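Local coordinates for putative endonuclease/exonuclease/phosphatase family protein (Bacteroides vulgatus ATCC 8482, PDB 3G6S) that probably acts as a nuclease of the DNase I-like endonuclease/exonuclease/phosphatase superfamily, hydrolysing phosphodiester bonds, at residues R5-N10 with P253-L258; F33-E38 with A57-Y62; V42-V47 with P80-K85. All coordinates share one frame; numbering follows the deposited sequence.

Interaction 1 (R5-N10 with P253-L258); sequences RWATFN and PQLADL
Trp6 and Ala256 exchange two backbone hydrogen bonds, Trp6 N to Ala256 O and Ala256 N to Trp6 O, each 2.9 Å long. Two residues along, Gln254 N binds Thr8 O at 3.1 Å, while the return bond from Thr8 N to Gln254 O is weak. Strands 2-10 and 254-260 are thereby zipped antiparallel, joining the first and last strands of the DNase I-like fold inside one sheet.

A salt bridge links the non-hydrogen-bonded pair Arg5 and Asp257. Arg5 NE reaches the syn side of Asp257 OD1 at 2.9 Å, nearly straight at 169°; the oxygen lies in the guanidinium plane, yet the carboxylate is turned 67° against that plane. With CG anti to the backbone N and a bend at chi3, the arginine runs alongside Asp257, and its NH1 remains directed to His37 O. Replacing Arg5 by a leucine would probably leave the Asp257 carboxylate without its charged mate and His37 O without this donor.

Apolar contacts fill both faces. Ala7 CB meets Leu255 CD2 at 3.5 Å on the face of Arg5, whereas Trp6 CE3 touches Leu258 CD1 at 3.9 Å beside Val168 of strand 167-172. Past the paired region, Phe9 CD1 rests 3.5 Å from Pro253 CB. Main-chain groups of Trp6, Thr8, Gln254 and Ala256 thus satisfy one another, those between turn to neighbouring strands, and the charged pair keeps to a partly exposed margin.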
loop_
_atom_site.group_PDB
_atom_site.type_symbol
_atom_site.label_atom_id
_atom_site.label_comp_id
_atom_site.label_asym_id
_atom_site.label_seq_id
_atom_site.Cartn_x
_atom_site.Cartn_y
_atom_site.Cartn_z
ATOM N N ARG A 5 -11.839 -5.880 -4.009
ATOM C CA ARG A 5 -10.590 -6.113 -4.708
ATOM C C ARG A 5 -9.596 -5.055 -4.228
ATOM O O ARG A 5 -9.710 -3.878 -4.555
ATOM C CB ARG A 5 -10.797 -6.012 -6.209
ATOM C CG ARG A 5 -9.526 -6.219 -6.988
ATOM C CD ARG A 5 -9.838 -6.484 -8.440
ATOM N NE ARG A 5 -10.603 -7.712 -8.577
ATOM C CZ ARG A 5 -11.192 -8.103 -9.700
ATOM N NH1 ARG A 5 -11.104 -7.352 -10.790
ATOM N NH2 ARG A 5 -11.866 -9.247 -9.733
ATOM N N TRP A 6 -8.630 -5.500 -3.441
ATOM C CA TRP A 6 -7.623 -4.637 -2.853
ATOM C C TRP A 6 -6.340 -4.624 -3.679
ATOM O O TRP A 6 -6.078 -5.555 -4.444
ATOM C CB TRP A 6 -7.324 -5.156 -1.452
ATOM C CG TRP A 6 -7.113 -4.098 -0.413
ATOM C CD1 TRP A 6 -6.006 -3.312 -0.238
ATOM C CD2 TRP A 6 -8.015 -3.761 0.639
ATOM N NE1 TRP A 6 -6.168 -2.503 0.862
ATOM C CE2 TRP A 6 -7.403 -2.747 1.412
ATOM C CE3 TRP A 6 -9.298 -4.198 0.994
ATOM C CZ2 TRP A 6 -8.017 -2.185 2.536
ATOM C CZ3 TRP A 6 -9.909 -3.642 2.108
ATOM C CH2 TRP A 6 -9.270 -2.634 2.859
ATOM N N ALA A 7 -5.537 -3.574 -3.521
ATOM C CA ALA A 7 -4.273 -3.487 -4.247
ATOM C C ALA A 7 -3.269 -2.529 -3.616
ATOM O O ALA A 7 -3.631 -1.456 -3.135
ATOM C CB ALA A 7 -4.530 -3.081 -5.696
ATOM N N THR A 8 -2.004 -2.936 -3.610
ATOM C CA THR A 8 -0.926 -2.102 -3.095
ATOM C C THR A 8 -0.022 -1.826 -4.291
ATOM O O THR A 8 0.313 -2.745 -5.044
ATOM C CB THR A 8 -0.109 -2.805 -1.979
ATOM O OG1 THR A 8 0.944 -1.934 -1.541
ATOM C CG2 THR A 8 0.504 -4.114 -2.483
ATOM N N PHE A 9 0.377 -0.570 -4.468
ATOM C CA PHE A 9 1.200 -0.222 -5.612
ATOM C C PHE A 9 2.091 1.008 -5.434
ATOM O O PHE A 9 1.622 2.098 -5.098
ATOM C CB PHE A 9 0.275 -0.035 -6.816
ATOM C CG PHE A 9 0.991 0.253 -8.094
ATOM C CD1 PHE A 9 2.151 -0.438 -8.424
ATOM C CD2 PHE A 9 0.485 1.189 -8.989
ATOM C CE1 PHE A 9 2.807 -0.201 -9.630
ATOM C CE2 PHE A 9 1.129 1.438 -10.203
ATOM C CZ PHE A 9 2.292 0.742 -10.529
ATOM N N ASN A 10 3.388 0.816 -5.650
ATOM C CA ASN A 10 4.371 1.897 -5.560
ATOM C C ASN A 10 4.428 2.453 -6.984
ATOM O O ASN A 10 4.784 1.738 -7.919
ATOM C CB ASN A 10 5.749 1.336 -5.163
ATOM C CG ASN A 10 6.790 2.436 -4.918
ATOM O OD1 ASN A 10 6.812 3.463 -5.604
ATOM N ND2 ASN A 10 7.672 2.206 -3.956
ATOM N N PRO A 253 2.340 -3.969 -9.241
ATOM C CA PRO A 253 1.252 -3.908 -8.259
ATOM C C PRO A 253 0.846 -5.314 -7.824
ATOM O O PRO A 253 1.045 -6.283 -8.565
ATOM C CB PRO A 253 0.137 -3.216 -9.032
ATOM C CG PRO A 253 0.345 -3.778 -10.421
ATOM C CD PRO A 253 1.844 -3.678 -10.596
ATOM N N GLN A 254 0.285 -5.429 -6.624
ATOM C CA GLN A 254 -0.170 -6.724 -6.130
ATOM C C GLN A 254 -1.670 -6.660 -5.863
ATOM O O GLN A 254 -2.106 -5.971 -4.938
ATOM C CB GLN A 254 0.544 -7.105 -4.833
ATOM C CG GLN A 254 0.406 -8.590 -4.510
ATOM C CD GLN A 254 0.621 -8.933 -3.037
ATOM O OE1 GLN A 254 1.501 -8.388 -2.368
ATOM N NE2 GLN A 254 -0.183 -9.860 -2.534
ATOM N N LEU A 255 -2.464 -7.365 -6.666
ATOM C CA LEU A 255 -3.911 -7.356 -6.459
ATOM C C LEU A 255 -4.342 -8.494 -5.541
ATOM O O LEU A 255 -3.655 -9.505 -5.424
ATOM C CB LEU A 255 -4.664 -7.470 -7.790
ATOM C CG LEU A 255 -4.214 -6.558 -8.938
ATOM C CD1 LEU A 255 -5.308 -6.511 -10.007
ATOM C CD2 LEU A 255 -3.938 -5.158 -8.424
ATOM N N ALA A 256 -5.479 -8.325 -4.875
ATOM C CA ALA A 256 -5.973 -9.359 -3.978
ATOM C C ALA A 256 -7.486 -9.324 -3.893
ATOM O O ALA A 256 -8.070 -8.302 -3.529
ATOM C CB ALA A 256 -5.368 -9.183 -2.588
ATOM N N ASP A 257 -8.124 -10.432 -4.250
ATOM C CA ASP A 257 -9.571 -10.491 -4.160
ATOM C C ASP A 257 -9.900 -10.994 -2.766
ATOM O O ASP A 257 -9.630 -12.144 -2.421
ATOM C CB ASP A 257 -10.141 -11.404 -5.235
ATOM C CG ASP A 257 -10.370 -10.671 -6.537
ATOM O OD1 ASP A 257 -11.056 -9.625 -6.493
ATOM O OD2 ASP A 257 -9.870 -11.117 -7.596
ATOM N N LEU A 258 -10.471 -10.115 -1.958
ATOM C CA LEU A 258 -10.778 -10.472 -0.594
ATOM C C LEU A 258 -12.257 -10.603 -0.305
ATOM O O LEU A 258 -13.116 -10.183 -1.084
ATOM C CB LEU A 258 -10.178 -9.437 0.355
ATOM C CG LEU A 258 -8.693 -9.122 0.175
ATOM C CD1 LEU A 258 -8.311 -7.958 1.075
ATOM C CD2 LEU A 258 -7.853 -10.343 0.501
#

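Interaction 2 (F33-E38 with A57-Y62); sequences FIKDHE and AGLPEY
Ile34 and Lys35 pack against Leu59 and Tyr62 where two helices of the DNase I-like fold come to their C-terminal ends, a partly buried, mainly apolar contact. Helix 27-36 belongs to the beta-alpha-beta crossover between the parallel strands 2-10 and 41-45, and helix 49-58 leads from strand 41-45 towards strand 62-65. The first helix finishes in a Schellman motif with Glu38 at positive phi; the second gives way at Leu59 to a type I turn ending at Tyr62.

Ile34 supplies two branches to the contact. Its CD1 meets Leu59 CD1 at 3.6 Å, the two side chains crossing at about a right angle. Its CG2, anti to the backbone N, reaches the phenol end of Tyr62 instead, 3.8 Å from Tyr62 CZ. The hydroxyl of Tyr62 is tied to the carbonyl of Leu39, just past the Schellman turn, which fixes the phenol against this helix end. Leu59 also leans on Phe82 of strand 81-84, so the cluster continues down to the sheet.

On the other side of the helix end, Phe33 O accepts from both His37 N, at 2.9 Å, and His37 ND1, at 3.2 Å. The imidazole is thereby held with one face towards Phe33, whose CZ sits over its centre.

Lys35 wraps around the outer margin. Its chain bends at chi2, chi3 and chi4 and presses CD to 3.4 Å from Leu59 CD2. These bends deliver the ammonium to the last turn of helix 49-58, where carbonyls carry the negative end of the helix dipole and would probably attract it: Lys35 NZ makes a weak hydrogen bond of 3.3 Å to Gly58 O.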
loop_
_atom_site.group_PDB
_atom_site.type_symbol
_atom_site.label_atom_id
_atom_site.label_comp_id
_atom_site.label_asym_id
_atom_site.label_seq_id
_atom_site.Cartn_x
_atom_site.Cartn_y
_atom_site.Cartn_z
ATOM N N PHE A 33 -5.008 1.138 -15.721
ATOM C CA PHE A 33 -4.866 -0.161 -15.063
ATOM C C PHE A 33 -5.878 -0.277 -13.913
ATOM O O PHE A 33 -6.607 -1.267 -13.803
ATOM C CB PHE A 33 -3.442 -0.308 -14.524
ATOM C CG PHE A 33 -3.175 -1.624 -13.874
ATOM C CD1 PHE A 33 -2.763 -2.712 -14.627
ATOM C CD2 PHE A 33 -3.332 -1.777 -12.502
ATOM C CE1 PHE A 33 -2.507 -3.938 -14.020
ATOM C CE2 PHE A 33 -3.078 -2.999 -11.883
ATOM C CZ PHE A 33 -2.665 -4.082 -12.645
ATOM N N ILE A 34 -5.923 0.755 -13.073
ATOM C CA ILE A 34 -6.833 0.804 -11.935
ATOM C C ILE A 34 -8.293 0.637 -12.351
ATOM O O ILE A 34 -8.991 -0.232 -11.822
ATOM C CB ILE A 34 -6.663 2.131 -11.163
ATOM C CG1 ILE A 34 -5.228 2.224 -10.626
ATOM C CG2 ILE A 34 -7.672 2.218 -10.020
ATOM C CD1 ILE A 34 -4.906 3.540 -9.929
ATOM N N LYS A 35 -8.764 1.454 -13.291
ATOM C CA LYS A 35 -10.153 1.333 -13.740
ATOM C C LYS A 35 -10.409 -0.001 -14.447
ATOM O O LYS A 35 -11.453 -0.609 -14.250
ATOM C CB LYS A 35 -10.536 2.493 -14.675
ATOM C CG LYS A 35 -10.665 3.849 -13.989
ATOM C CD LYS A 35 -9.556 4.816 -14.411
ATOM C CE LYS A 35 -9.869 5.513 -15.729
ATOM N NZ LYS A 35 -11.115 6.334 -15.636
ATOM N N ASP A 36 -9.458 -0.450 -15.265
ATOM C CA ASP A 36 -9.593 -1.714 -15.996
ATOM C C ASP A 36 -9.779 -2.905 -15.050
ATOM O O ASP A 36 -10.697 -3.716 -15.228
ATOM C CB ASP A 36 -8.359 -1.992 -16.860
ATOM C CG ASP A 36 -8.352 -1.207 -18.166
ATOM O OD1 ASP A 36 -9.224 -0.316 -18.368
ATOM O OD2 ASP A 36 -7.455 -1.485 -18.997
ATOM N N HIS A 37 -8.892 -3.030 -14.062
ATOM C CA HIS A 37 -8.976 -4.133 -13.120
ATOM C C HIS A 37 -10.007 -3.882 -12.038
ATOM O O HIS A 37 -10.164 -4.689 -11.124
ATOM C CB HIS A 37 -7.609 -4.401 -12.500
ATOM C CG HIS A 37 -6.644 -5.048 -13.443
ATOM N ND1 HIS A 37 -6.062 -4.371 -14.490
ATOM C CD2 HIS A 37 -6.198 -6.324 -13.522
ATOM C CE1 HIS A 37 -5.298 -5.202 -15.179
ATOM N NE2 HIS A 37 -5.363 -6.392 -14.613
ATOM N N GLU A 38 -10.719 -2.765 -12.164
ATOM C CA GLU A 38 -11.762 -2.380 -11.218
ATOM C C GLU A 38 -11.349 -2.472 -9.764
ATOM O O GLU A 38 -12.021 -3.103 -8.951
ATOM C CB GLU A 38 -13.003 -3.228 -11.439
ATOM C CG GLU A 38 -13.668 -2.956 -12.755
ATOM C CD GLU A 38 -14.951 -3.719 -12.906
ATOM O OE1 GLU A 38 -14.896 -4.972 -12.928
ATOM O OE2 GLU A 38 -16.013 -3.062 -12.991
ATOM N N ALA A 57 -7.606 13.268 -10.829
ATOM C CA ALA A 57 -8.145 13.674 -12.121
ATOM C C ALA A 57 -8.412 12.483 -13.033
ATOM O O ALA A 57 -9.407 12.459 -13.759
ATOM C CB ALA A 57 -7.194 14.642 -12.796
ATOM N N GLY A 58 -7.524 11.493 -12.986
ATOM C CA GLY A 58 -7.677 10.318 -13.823
ATOM C C GLY A 58 -8.620 9.277 -13.260
ATOM O O GLY A 58 -9.101 8.415 -13.991
ATOM N N LEU A 59 -8.890 9.343 -11.961
ATOM C CA LEU A 59 -9.798 8.380 -11.327
ATOM C C LEU A 59 -10.970 9.151 -10.717
ATOM O O LEU A 59 -11.130 9.199 -9.490
ATOM C CB LEU A 59 -9.056 7.595 -10.233
ATOM C CG LEU A 59 -7.730 6.899 -10.598
ATOM C CD1 LEU A 59 -7.078 6.369 -9.335
ATOM C CD2 LEU A 59 -7.970 5.782 -11.591
ATOM N N PRO A 60 -11.809 9.760 -11.568
ATOM C CA PRO A 60 -12.956 10.529 -11.082
ATOM C C PRO A 60 -13.923 9.753 -10.184
ATOM O O PRO A 60 -14.577 10.344 -9.319
ATOM C CB PRO A 60 -13.607 11.012 -12.371
ATOM C CG PRO A 60 -13.295 9.927 -13.334
ATOM C CD PRO A 60 -11.841 9.648 -13.038
ATOM N N GLU A 61 -14.016 8.440 -10.386
ATOM C CA GLU A 61 -14.920 7.613 -9.588
ATOM C C GLU A 61 -14.349 7.214 -8.239
ATOM O O GLU A 61 -14.980 6.474 -7.475
ATOM C CB GLU A 61 -15.297 6.356 -10.352
ATOM C CG GLU A 61 -16.621 6.460 -11.063
ATOM C CD GLU A 61 -16.953 5.189 -11.809
ATOM O OE1 GLU A 61 -16.255 4.877 -12.802
ATOM O OE2 GLU A 61 -17.906 4.492 -11.395
ATOM N N TYR A 62 -13.162 7.723 -7.944
ATOM C CA TYR A 62 -12.483 7.421 -6.699
ATOM C C TYR A 62 -12.249 8.662 -5.861
ATOM O O TYR A 62 -12.686 9.760 -6.198
ATOM C CB TYR A 62 -11.128 6.779 -6.987
ATOM C CG TYR A 62 -11.187 5.407 -7.604
ATOM C CD1 TYR A 62 -11.627 5.228 -8.913
ATOM C CD2 TYR A 62 -10.776 4.283 -6.876
ATOM C CE1 TYR A 62 -11.662 3.966 -9.491
ATOM C CE2 TYR A 62 -10.798 3.010 -7.439
ATOM C CZ TYR A 62 -11.243 2.857 -8.750
ATOM O OH TYR A 62 -11.254 1.605 -9.324
#

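Interaction 3 (V42-V47 with P80-K85); sequences VGMQEV and PLFYRK
Val42 and Phe82 form a hydrogen-bonded antiparallel pair between strands 41-45 and 81-84, neighbours in the same sheet of the DNase I-like fold. Val42 N to Phe82 O and Phe82 N to Val42 O both measure 2.8 Å, with each donor in the carbonyl plane. One step further, Met44 N binds Pro80 O at 3.0 Å, approaching almost head-on at a C=O...N angle of 164°.

Between these bonds Gly43 faces Leu81 as a non-hydrogen-bonded pair. Leu81 CD2 comes to 3.7 Å from Gly43 CA, close enough that a beta carbon on residue 43 would sit tightly against that methyl. Leu81 projects on this side towards Ala134 and Asn136 of strand 131-138, in the other sheet. The opposite face, bearing Val42 and Phe82, is covered by helix 49-58: Leu55 touches both Met44 and Phe82, and Phe52 meets the Phe82 ring.

Beyond the strand, Val47 turns back on Pro80, its CG2 lying 3.9 Å from Pro80 CD and crossing the pyrrolidine obliquely. Glu46, just before Val47, accepts a hydrogen bond from Asn10 ND2 through OE1; in relatives of this fold an Asn and a Glu at these strand ends usually help bind the catalytic metal, so a similar role is possible here.

Met44, present as selenomethionine, makes a Met-aromatic contact with Phe82. CG lies anti to the carbonyl carbon (chi1 -57°), and the chain then runs extended through chi2. Its selenium stands 5.0 Å from the ring centroid, 40° off the normal, and the nearest ring atom to Met44 SE is Phe82 CD1 at 4.3 Å.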
loop_
_atom_site.group_PDB
_atom_site.type_symbol
_atom_site.label_atom_id
_atom_site.label_comp_id
_atom_site.label_asym_id
_atom_site.label_seq_id
_atom_site.Cartn_x
_atom_site.Cartn_y
_atom_site.Cartn_z
ATOM N N VAL A 42 -7.095 1.014 -3.139
ATOM C CA VAL A 42 -5.691 0.966 -3.507
ATOM C C VAL A 42 -4.821 1.778 -2.559
ATOM O O VAL A 42 -5.107 2.941 -2.294
ATOM C CB VAL A 42 -5.468 1.540 -4.926
ATOM C CG1 VAL A 42 -4.036 1.278 -5.370
ATOM C CG2 VAL A 42 -6.455 0.947 -5.898
ATOM N N GLY A 43 -3.766 1.161 -2.044
ATOM C CA GLY A 43 -2.844 1.872 -1.184
ATOM C C GLY A 43 -1.612 2.050 -2.048
ATOM O O GLY A 43 -1.023 1.060 -2.477
HETATM N N MSE A 44 -1.225 3.288 -2.333
HETATM C CA MSE A 44 -0.063 3.534 -3.185
HETATM C C MSE A 44 1.074 4.198 -2.426
HETATM O O MSE A 44 0.840 4.935 -1.475
HETATM C CB MSE A 44 -0.469 4.421 -4.362
HETATM C CG MSE A 44 -1.596 3.845 -5.193
HETATM SE SE MSE A 44 -2.303 5.092 -6.521
HETATM C CE MSE A 44 -1.671 4.246 -8.120
ATOM N N GLN A 45 2.309 3.935 -2.838
ATOM C CA GLN A 45 3.450 4.554 -2.175
ATOM C C GLN A 45 4.214 5.466 -3.142
ATOM O O GLN A 45 4.003 5.406 -4.356
ATOM C CB GLN A 45 4.388 3.483 -1.606
ATOM C CG GLN A 45 3.727 2.465 -0.673
ATOM C CD GLN A 45 2.892 1.434 -1.427
ATOM O OE1 GLN A 45 3.279 0.988 -2.505
ATOM N NE2 GLN A 45 1.759 1.033 -0.849
ATOM N N GLU A 46 5.097 6.304 -2.595
ATOM C CA GLU A 46 5.905 7.248 -3.379
ATOM C C GLU A 46 5.058 8.155 -4.274
ATOM O O GLU A 46 5.309 8.273 -5.468
ATOM C CB GLU A 46 6.931 6.499 -4.250
ATOM C CG GLU A 46 7.940 5.644 -3.487
ATOM C CD GLU A 46 9.119 5.189 -4.347
ATOM O OE1 GLU A 46 9.793 4.198 -3.970
ATOM O OE2 GLU A 46 9.388 5.827 -5.396
ATOM N N VAL A 47 4.054 8.800 -3.702
ATOM C CA VAL A 47 3.198 9.662 -4.499
ATOM C C VAL A 47 3.389 11.140 -4.134
ATOM O O VAL A 47 3.075 11.564 -3.019
ATOM C CB VAL A 47 1.712 9.252 -4.319
ATOM C CG1 VAL A 47 0.836 9.978 -5.317
ATOM C CG2 VAL A 47 1.568 7.730 -4.484
ATOM N N PRO A 80 -1.045 7.462 0.114
ATOM C CA PRO A 80 -2.504 7.525 0.017
ATOM C C PRO A 80 -3.282 6.252 -0.257
ATOM O O PRO A 80 -2.735 5.238 -0.689
ATOM C CB PRO A 80 -2.712 8.543 -1.093
ATOM C CG PRO A 80 -1.642 8.133 -2.079
ATOM C CD PRO A 80 -0.433 7.799 -1.190
ATOM N N LEU A 81 -4.579 6.346 0.016
ATOM C CA LEU A 81 -5.539 5.279 -0.194
ATOM C C LEU A 81 -6.630 5.804 -1.122
ATOM O O LEU A 81 -7.250 6.829 -0.843
ATOM C CB LEU A 81 -6.173 4.863 1.138
ATOM C CG LEU A 81 -5.365 3.876 1.984
ATOM C CD1 LEU A 81 -5.912 3.856 3.395
ATOM C CD2 LEU A 81 -5.411 2.489 1.347
ATOM N N PHE A 82 -6.847 5.121 -2.238
ATOM C CA PHE A 82 -7.902 5.518 -3.163
ATOM C C PHE A 82 -9.004 4.476 -3.105
ATOM O O PHE A 82 -8.731 3.277 -3.054
ATOM C CB PHE A 82 -7.361 5.657 -4.589
ATOM C CG PHE A 82 -6.598 6.929 -4.818
ATOM C CD1 PHE A 82 -5.326 7.095 -4.285
ATOM C CD2 PHE A 82 -7.171 7.983 -5.527
ATOM C CE1 PHE A 82 -4.627 8.297 -4.453
ATOM C CE2 PHE A 82 -6.480 9.196 -5.702
ATOM C CZ PHE A 82 -5.207 9.349 -5.161
ATOM N N TYR A 83 -10.246 4.935 -3.095
ATOM C CA TYR A 83 -11.380 4.031 -3.015
ATOM C C TYR A 83 -12.558 4.510 -3.862
ATOM O O TYR A 83 -12.636 5.689 -4.238
ATOM C CB TYR A 83 -11.833 3.918 -1.568
ATOM C CG TYR A 83 -12.256 5.239 -0.973
ATOM C CD1 TYR A 83 -11.311 6.149 -0.481
ATOM C CD2 TYR A 83 -13.610 5.592 -0.915
ATOM C CE1 TYR A 83 -11.716 7.377 0.054
ATOM C CE2 TYR A 83 -14.013 6.813 -0.385
ATOM C CZ TYR A 83 -13.067 7.696 0.099
ATOM O OH TYR A 83 -13.487 8.897 0.641
ATOM N N ARG A 84 -13.473 3.588 -4.155
ATOM C CA ARG A 84 -14.674 3.899 -4.930
ATOM C C ARG A 84 -15.625 4.758 -4.084
ATOM O O ARG A 84 -16.157 4.288 -3.080
ATOM C CB ARG A 84 -15.381 2.603 -5.332
ATOM C CG ARG A 84 -14.605 1.757 -6.311
ATOM C CD ARG A 84 -14.539 2.432 -7.661
ATOM N NE ARG A 84 -15.870 2.643 -8.209
ATOM C CZ ARG A 84 -16.699 1.661 -8.537
ATOM N NH1 ARG A 84 -16.325 0.397 -8.374
ATOM N NH2 ARG A 84 -17.906 1.944 -9.012
ATOM N N LYS A 85 -15.838 6.007 -4.494
ATOM C CA LYS A 85 -16.716 6.937 -3.773
ATOM C C LYS A 85 -18.102 6.356 -3.514
ATOM O O LYS A 85 -18.649 6.497 -2.421
ATOM C CB LYS A 85 -16.886 8.233 -4.571
ATOM C CG LYS A 85 -15.599 8.775 -5.154
ATOM C CD LYS A 85 -15.835 9.923 -6.131
ATOM C CE LYS A 85 -16.142 11.227 -5.415
ATOM N NZ LYS A 85 -16.121 12.388 -6.351
#

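How the interactions relate
Interactions 1 and 3 belong to one mixed sheet, their centres about 11 Å apart, and share the boundary between the parallel strands 2-10 and 41-45, where Ala7 O probably bonds Gly43 N. Four consecutive strands, 81-84, 41-45, 2-10 and 254-260, are thus linked. Interaction 2 lies in the helical layer against that sheet, centred about 14 Å from interaction 1 and 11 Å from interaction 3; Phe33 packs on Pro253, and Glu61 O probably bonds Lys85 N. Along the chain, interaction 1 spans the others, whereas the segments of interactions 2 and 3 alternate. Pairing of the first and last strands thus brings the domain's two ends together in mid-sheet, the intervening chain forming interactions 2 and 3.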